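Side-chain contacts in phytochrome Response Regulator RcpA (Tolypothrix sp. PCC 7601, PDB 1K68), which probably relays signals from a cyanobacterial phytochrome as a dimeric, CheY-like response regulator that is phosphorylated on an aspartate beside a bound magnesium ion: residues K4-E9 / A42-E47; D98-S103 / N109-K114. One frame throughout, in Å; residues are numbered along the deposited sequence.

Contact 1: residues K4-E9 / A42-E47; sequences KIFLVE and AYLRQE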
loop_
_atom_site.group_PDB
_atom_site.type_symbol
_atom_site.label_atom_id
_atom_site.label_comp_id
_atom_site.label_asym_id
_atom_site.label_seq_id
_atom_site.Cartn_x
_atom_site.Cartn_y
_atom_site.Cartn_z
ATOM N N LYS A 4 7.085 11.384 -16.284
ATOM C CA LYS A 4 6.747 11.867 -14.952
ATOM C C LYS A 4 5.236 11.941 -14.751
ATOM O O LYS A 4 4.509 12.431 -15.609
ATOM C CB LYS A 4 7.333 13.257 -14.690
ATOM C CG LYS A 4 6.900 13.809 -13.322
ATOM C CD LYS A 4 7.270 15.264 -13.108
ATOM C CE LYS A 4 8.750 15.447 -12.827
ATOM N NZ LYS A 4 9.036 16.866 -12.471
ATOM N N ILE A 5 4.781 11.458 -13.599
ATOM C CA ILE A 5 3.373 11.470 -13.253
ATOM C C ILE A 5 3.187 12.381 -12.048
ATOM O O ILE A 5 3.868 12.227 -11.028
ATOM C CB ILE A 5 2.888 10.059 -12.905
ATOM C CG1 ILE A 5 3.107 9.142 -14.099
ATOM C CG2 ILE A 5 1.424 10.083 -12.533
ATOM C CD1 ILE A 5 2.923 7.692 -13.764
ATOM N N PHE A 6 2.279 13.341 -12.184
ATOM C CA PHE A 6 1.991 14.298 -11.121
ATOM C C PHE A 6 0.663 13.905 -10.470
ATOM O O PHE A 6 -0.398 13.987 -11.092
ATOM C CB PHE A 6 1.915 15.708 -11.719
ATOM C CG PHE A 6 1.917 16.811 -10.702
ATOM C CD1 PHE A 6 2.936 16.907 -9.755
ATOM C CD2 PHE A 6 0.927 17.784 -10.719
ATOM C CE1 PHE A 6 2.965 17.960 -8.847
ATOM C CE2 PHE A 6 0.946 18.844 -9.813
ATOM C CZ PHE A 6 1.968 18.935 -8.875
ATOM N N LEU A 7 0.746 13.457 -9.224
ATOM C CA LEU A 7 -0.415 13.034 -8.462
ATOM C C LEU A 7 -0.798 14.109 -7.460
ATOM O O LEU A 7 -0.013 14.436 -6.561
ATOM C CB LEU A 7 -0.105 11.728 -7.723
ATOM C CG LEU A 7 -1.097 11.201 -6.677
ATOM C CD1 LEU A 7 -2.441 10.850 -7.323
ATOM C CD2 LEU A 7 -0.498 9.969 -6.015
ATOM N N VAL A 8 -1.993 14.672 -7.641
ATOM C CA VAL A 8 -2.523 15.701 -6.755
ATOM C C VAL A 8 -3.595 14.993 -5.922
ATOM O O VAL A 8 -4.715 14.769 -6.390
ATOM C CB VAL A 8 -3.153 16.862 -7.553
ATOM C CG1 VAL A 8 -3.574 17.972 -6.598
ATOM C CG2 VAL A 8 -2.161 17.396 -8.587
ATOM N N GLU A 9 -3.228 14.642 -4.688
ATOM C CA GLU A 9 -4.099 13.893 -3.777
ATOM C C GLU A 9 -3.665 14.090 -2.321
ATOM O O GLU A 9 -2.476 14.174 -2.036
ATOM C CB GLU A 9 -4.003 12.412 -4.138
ATOM C CG GLU A 9 -4.574 11.452 -3.117
ATOM C CD GLU A 9 -6.077 11.507 -3.057
ATOM O OE1 GLU A 9 -6.612 11.977 -2.031
ATOM O OE2 GLU A 9 -6.718 11.085 -4.045
ATOM N N ALA A 42 1.142 25.819 -8.255
ATOM C CA ALA A 42 2.477 26.395 -8.126
ATOM C C ALA A 42 3.491 25.507 -8.850
ATOM O O ALA A 42 4.345 25.993 -9.595
ATOM C CB ALA A 42 2.849 26.536 -6.651
ATOM N N TYR A 43 3.382 24.200 -8.631
ATOM C CA TYR A 43 4.281 23.234 -9.251
ATOM C C TYR A 43 4.156 23.251 -10.772
ATOM O O TYR A 43 5.161 23.267 -11.486
ATOM C CB TYR A 43 3.977 21.823 -8.721
ATOM C CG TYR A 43 4.968 20.759 -9.142
ATOM C CD1 TYR A 43 5.967 20.321 -8.270
ATOM C CD2 TYR A 43 4.916 20.195 -10.416
ATOM C CE1 TYR A 43 6.888 19.347 -8.662
ATOM C CE2 TYR A 43 5.831 19.224 -10.815
ATOM C CZ TYR A 43 6.812 18.807 -9.936
ATOM O OH TYR A 43 7.718 17.854 -10.340
ATOM N N LEU A 44 2.921 23.249 -11.273
ATOM C CA LEU A 44 2.698 23.239 -12.716
ATOM C C LEU A 44 3.119 24.543 -13.393
ATOM O O LEU A 44 3.529 24.537 -14.550
ATOM C CB LEU A 44 1.229 22.932 -13.019
ATOM C CG LEU A 44 0.778 21.530 -12.588
ATOM C CD1 LEU A 44 -0.739 21.375 -12.764
ATOM C CD2 LEU A 44 1.526 20.490 -13.407
ATOM N N ARG A 45 3.020 25.659 -12.677
ATOM C CA ARG A 45 3.428 26.935 -13.252
ATOM C C ARG A 45 4.889 27.207 -12.920
ATOM O O ARG A 45 5.395 28.303 -13.164
ATOM C CB ARG A 45 2.559 28.080 -12.731
ATOM C CG ARG A 45 1.120 28.067 -13.220
ATOM C CD ARG A 45 0.423 29.355 -12.829
ATOM N NE ARG A 45 -1.008 29.342 -13.123
ATOM C CZ ARG A 45 -1.528 29.179 -14.335
ATOM N NH1 ARG A 45 -0.734 29.014 -15.386
ATOM N NH2 ARG A 45 -2.844 29.190 -14.494
ATOM N N GLN A 46 5.564 26.202 -12.367
ATOM C CA GLN A 46 6.973 26.328 -12.007
ATOM C C GLN A 46 7.235 27.629 -11.253
ATOM O O GLN A 46 8.121 28.399 -11.617
ATOM C CB GLN A 46 7.839 26.280 -13.269
ATOM C CG GLN A 46 7.860 24.929 -13.964
ATOM C CD GLN A 46 8.509 24.986 -15.335
ATOM O OE1 GLN A 46 8.752 23.960 -15.962
ATOM N NE2 GLN A 46 8.783 26.192 -15.807
ATOM N N GLU A 47 6.459 27.862 -10.202
ATOM C CA GLU A 47 6.586 29.067 -9.395
ATOM C C GLU A 47 7.286 28.794 -8.071
ATOM O O GLU A 47 6.931 27.859 -7.353
ATOM C CB GLU A 47 5.201 29.662 -9.125
ATOM C CG GLU A 47 4.464 30.100 -10.377
ATOM C CD GLU A 47 3.074 30.635 -10.089
ATOM O OE1 GLU A 47 2.422 31.123 -11.033
ATOM O OE2 GLU A 47 2.632 30.568 -8.925
#

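Contact 2: residues D98-S103 / N109-K114; sequences DDIFHS and NCYITK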
loop_
_atom_site.group_PDB
_atom_site.type_symbol
_atom_site.label_atom_id
_atom_site.label_comp_id
_atom_site.label_asym_id
_atom_site.label_seq_id
_atom_site.Cartn_x
_atom_site.Cartn_y
_atom_site.Cartn_z
ATOM N N ASP A 98 -22.855 15.972 -10.979
ATOM C CA ASP A 98 -22.418 17.310 -11.384
ATOM C C ASP A 98 -20.910 17.355 -11.583
ATOM O O ASP A 98 -20.418 18.061 -12.462
ATOM C CB ASP A 98 -22.781 18.375 -10.346
ATOM C CG ASP A 98 -24.272 18.485 -10.097
ATOM O OD1 ASP A 98 -25.071 18.236 -11.025
ATOM O OD2 ASP A 98 -24.631 18.844 -8.956
ATOM N N ASP A 99 -20.179 16.622 -10.749
ATOM C CA ASP A 99 -18.726 16.589 -10.862
ATOM C C ASP A 99 -18.330 15.919 -12.172
ATOM O O ASP A 99 -17.395 16.345 -12.841
ATOM C CB ASP A 99 -18.113 15.827 -9.685
ATOM C CG ASP A 99 -18.023 16.670 -8.421
ATOM O OD1 ASP A 99 -17.933 16.093 -7.318
ATOM O OD2 ASP A 99 -18.030 17.909 -8.533
ATOM N N ILE A 100 -19.054 14.870 -12.543
ATOM C CA ILE A 100 -18.750 14.162 -13.772
ATOM C C ILE A 100 -18.973 15.054 -14.985
ATOM O O ILE A 100 -18.093 15.209 -15.837
ATOM C CB ILE A 100 -19.609 12.889 -13.889
ATOM C CG1 ILE A 100 -19.230 11.911 -12.767
ATOM C CG2 ILE A 100 -19.419 12.266 -15.249
ATOM C CD1 ILE A 100 -20.159 10.708 -12.645
ATOM N N PHE A 101 -20.156 15.644 -15.062
ATOM C CA PHE A 101 -20.490 16.519 -16.174
ATOM C C PHE A 101 -19.547 17.707 -16.253
ATOM O O PHE A 101 -19.011 18.014 -17.312
ATOM C CB PHE A 101 -21.920 17.042 -16.032
ATOM C CG PHE A 101 -22.345 17.956 -17.152
ATOM C CD1 PHE A 101 -23.022 17.456 -18.262
ATOM C CD2 PHE A 101 -22.028 19.310 -17.122
ATOM C CE1 PHE A 101 -23.377 18.292 -19.322
ATOM C CE2 PHE A 101 -22.376 20.153 -18.177
ATOM C CZ PHE A 101 -23.049 19.641 -19.279
ATOM N N HIS A 102 -19.349 18.385 -15.134
ATOM C CA HIS A 102 -18.489 19.559 -15.132
ATOM C C HIS A 102 -17.059 19.228 -15.544
ATOM O O HIS A 102 -16.452 19.948 -16.331
ATOM C CB HIS A 102 -18.513 20.223 -13.753
ATOM C CG HIS A 102 -17.963 21.616 -13.741
ATOM N ND1 HIS A 102 -18.386 22.591 -14.618
ATOM C CD2 HIS A 102 -17.048 22.207 -12.933
ATOM C CE1 HIS A 102 -17.755 23.725 -14.351
ATOM N NE2 HIS A 102 -16.939 23.517 -13.336
ATOM N N SER A 103 -16.519 18.130 -15.029
ATOM C CA SER A 103 -15.151 17.755 -15.369
ATOM C C SER A 103 -14.978 17.543 -16.867
ATOM O O SER A 103 -14.018 18.028 -17.465
ATOM C CB SER A 103 -14.741 16.491 -14.611
ATOM O OG SER A 103 -14.689 16.735 -13.215
ATOM N N ASN A 109 -9.428 14.906 -19.552
ATOM C CA ASN A 109 -9.245 13.863 -20.558
ATOM C C ASN A 109 -10.079 12.643 -20.184
ATOM O O ASN A 109 -10.664 11.998 -21.047
ATOM C CB ASN A 109 -7.777 13.453 -20.679
ATOM C CG ASN A 109 -6.878 14.598 -21.127
ATOM O OD1 ASN A 109 -6.707 15.570 -20.405
ATOM N ND2 ASN A 109 -6.311 14.486 -22.330
ATOM N N CYS A 110 -10.137 12.342 -18.891
ATOM C CA CYS A 110 -10.891 11.192 -18.417
ATOM C C CYS A 110 -11.259 11.318 -16.947
ATOM O O CYS A 110 -10.536 11.949 -16.157
ATOM C CB CYS A 110 -10.077 9.910 -18.619
ATOM S SG CYS A 110 -11.047 8.411 -18.358
ATOM N N TYR A 111 -12.381 10.703 -16.578
ATOM C CA TYR A 111 -12.852 10.731 -15.194
ATOM C C TYR A 111 -12.986 9.297 -14.688
ATOM O O TYR A 111 -13.619 8.454 -15.330
ATOM C CB TYR A 111 -14.207 11.449 -15.130
ATOM C CG TYR A 111 -14.727 11.771 -13.743
ATOM C CD1 TYR A 111 -14.815 13.096 -13.301
ATOM C CD2 TYR A 111 -15.202 10.763 -12.898
ATOM C CE1 TYR A 111 -15.377 13.410 -12.060
ATOM C CE2 TYR A 111 -15.758 11.066 -11.655
ATOM C CZ TYR A 111 -15.847 12.390 -11.248
ATOM O OH TYR A 111 -16.435 12.699 -10.045
ATOM N N ILE A 112 -12.384 9.016 -13.539
ATOM C CA ILE A 112 -12.456 7.676 -12.968
ATOM C C ILE A 112 -12.816 7.758 -11.493
ATOM O O ILE A 112 -12.259 8.563 -10.749
ATOM C CB ILE A 112 -11.111 6.921 -13.112
ATOM C CG1 ILE A 112 -10.750 6.771 -14.591
ATOM C CG2 ILE A 112 -11.218 5.549 -12.454
ATOM C CD1 ILE A 112 -9.395 6.186 -14.827
ATOM N N THR A 113 -13.759 6.920 -11.078
ATOM C CA THR A 113 -14.180 6.894 -9.688
ATOM C C THR A 113 -13.387 5.835 -8.947
ATOM O O THR A 113 -13.214 4.718 -9.438
ATOM C CB THR A 113 -15.671 6.561 -9.564
ATOM O OG1 THR A 113 -15.916 5.282 -10.159
ATOM C CG2 THR A 113 -16.510 7.609 -10.277
ATOM N N LYS A 114 -12.901 6.186 -7.764
ATOM C CA LYS A 114 -12.132 5.250 -6.967
ATOM C C LYS A 114 -13.035 4.096 -6.515
ATOM O O LYS A 114 -14.127 4.320 -5.993
ATOM C CB LYS A 114 -11.545 5.975 -5.757
ATOM C CG LYS A 114 -10.527 7.062 -6.107
ATOM C CD LYS A 114 -10.050 7.762 -4.846
ATOM C CE LYS A 114 -8.967 8.773 -5.154
ATOM N NZ LYS A 114 -8.700 9.626 -3.979
#

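Contact 1: residues K4-E9 / A42-E47
Phe6 of strand 4-8 lies against Tyr43 of helix 37-44 in an offset stack, with centroids 4.4 Å apart and planes 20° from parallel. Tyr43 can be followed outward. Its CB packs on Phe6 CZ at 3.5 Å, and CG sits almost equally near Phe6 CE1 and CZ. CD2 makes the tightest approach of the pair, 3.4 Å to Phe6 CE1, which rides 3.3 Å above the tyrosine plane and toward its rim. CE2 still touches Phe6 CD1 and CE1. At the tip, OH passes beyond the phenylalanine and accepts a 2.7 Å hydrogen bond from Lys4 NZ, which arrives at the ring edge near its plane. A bend at chi3 (-75°) in the otherwise extended lysine chain helps to bring NZ to the phenol oxygen. Leu44 comes obliquely to the Phe6 ring, CD2 lying 3.9 Å from Phe6 CD2. The packing joins the first strand of the (beta/alpha)5 receiver fold to the last turn of the helix, which a Schellman motif closes with Gln46 as C-prime residue. All four touching residues are buried, and the lysine ammonium at the tyrosine edge has two oxygen partners, Tyr43 OH and Ser54 O; its charge would probably polarise the phenol.

Contact 2: residues D98-S103 / N109-K114
The Tyr111 ring lies against helix 97-105, with Ile100 over one face. The isoleucine CG1 stands 4.0 Å from the ring centroid and 22° off the normal, a CH-pi contact displaced toward the rim, where CG1 is 3.7 Å from Tyr111 CZ. The two side chains cross at about a right angle. At the edge, in the ring plane, are Ser103 OG, 3.6 Å from Tyr111 CE1, and Thr113 CG2 of the same strand as the tyrosine. Asp99 O approaches the ring obliquely, while Asp99 CB packs 3.6 Å from Tyr111 OH.

No hydrogen bond links the two segments directly. Ser103 OG, turned to lie beside its own backbone N, instead bonds Asp99 O within the helix at 2.8 Å. It is tilted out of the carbonyl plane of Asp99, and Ser103 N reaches the same oxygen from the opposite face, so two donors grip it. The serine hydroxyl is thus held against the ring edge by its bond to the helix backbone.

This is the last beta-alpha-beta unit of the CheY-like receiver domain: strand 88-92, helix 97-105 and strand 110-113, which forms an edge of the parallel sheet. Helix and strand run nearly antiparallel, at 161°, with axes 9.1 Å apart.

The polar ends turn to the loop after strand 88-92. Tyr111 OH bonds Ser94 O, and Asp99 OD1 bonds Ser94 OG, so the phenol and the carboxylate are tied to one residue. Such an aromatic on the fifth strand is, in CheY relatives, the residue whose rotamer changes with phosphorylation; here, with CG anti to N (chi1 -170°), the ring packs against Ile100, Val90 and Leu63, and this together with the Ser94 bond is consistent with the inward, active-state position in the phosphorylated protein.

How the contacts relate
Contact 1 and contact 2 lie on opposite sides of the chain's centre, their own centres about 20 Å apart, yet both rest on the same parallel sheet. Glu9 and Lys114, each just past the end of its strand, reach across the carboxyl edge of the sheet, where Glu9 OE2 and Lys114 NZ form a salt bridge of 2.5 Å. That lysine also bonds the phosphoryl oxygen OP1 of the modified Asp62, which ligates magnesium together with Asp10 and Asn64. Neither aromatic cluster reaches the metal itself, the nearer being contact 2, with the Asp99 side chain about 11 Å from magnesium against about 14 Å for Phe6. The link to the phosphorylation site thus runs through Lys114, which Glu9 joins from the segment of contact 1.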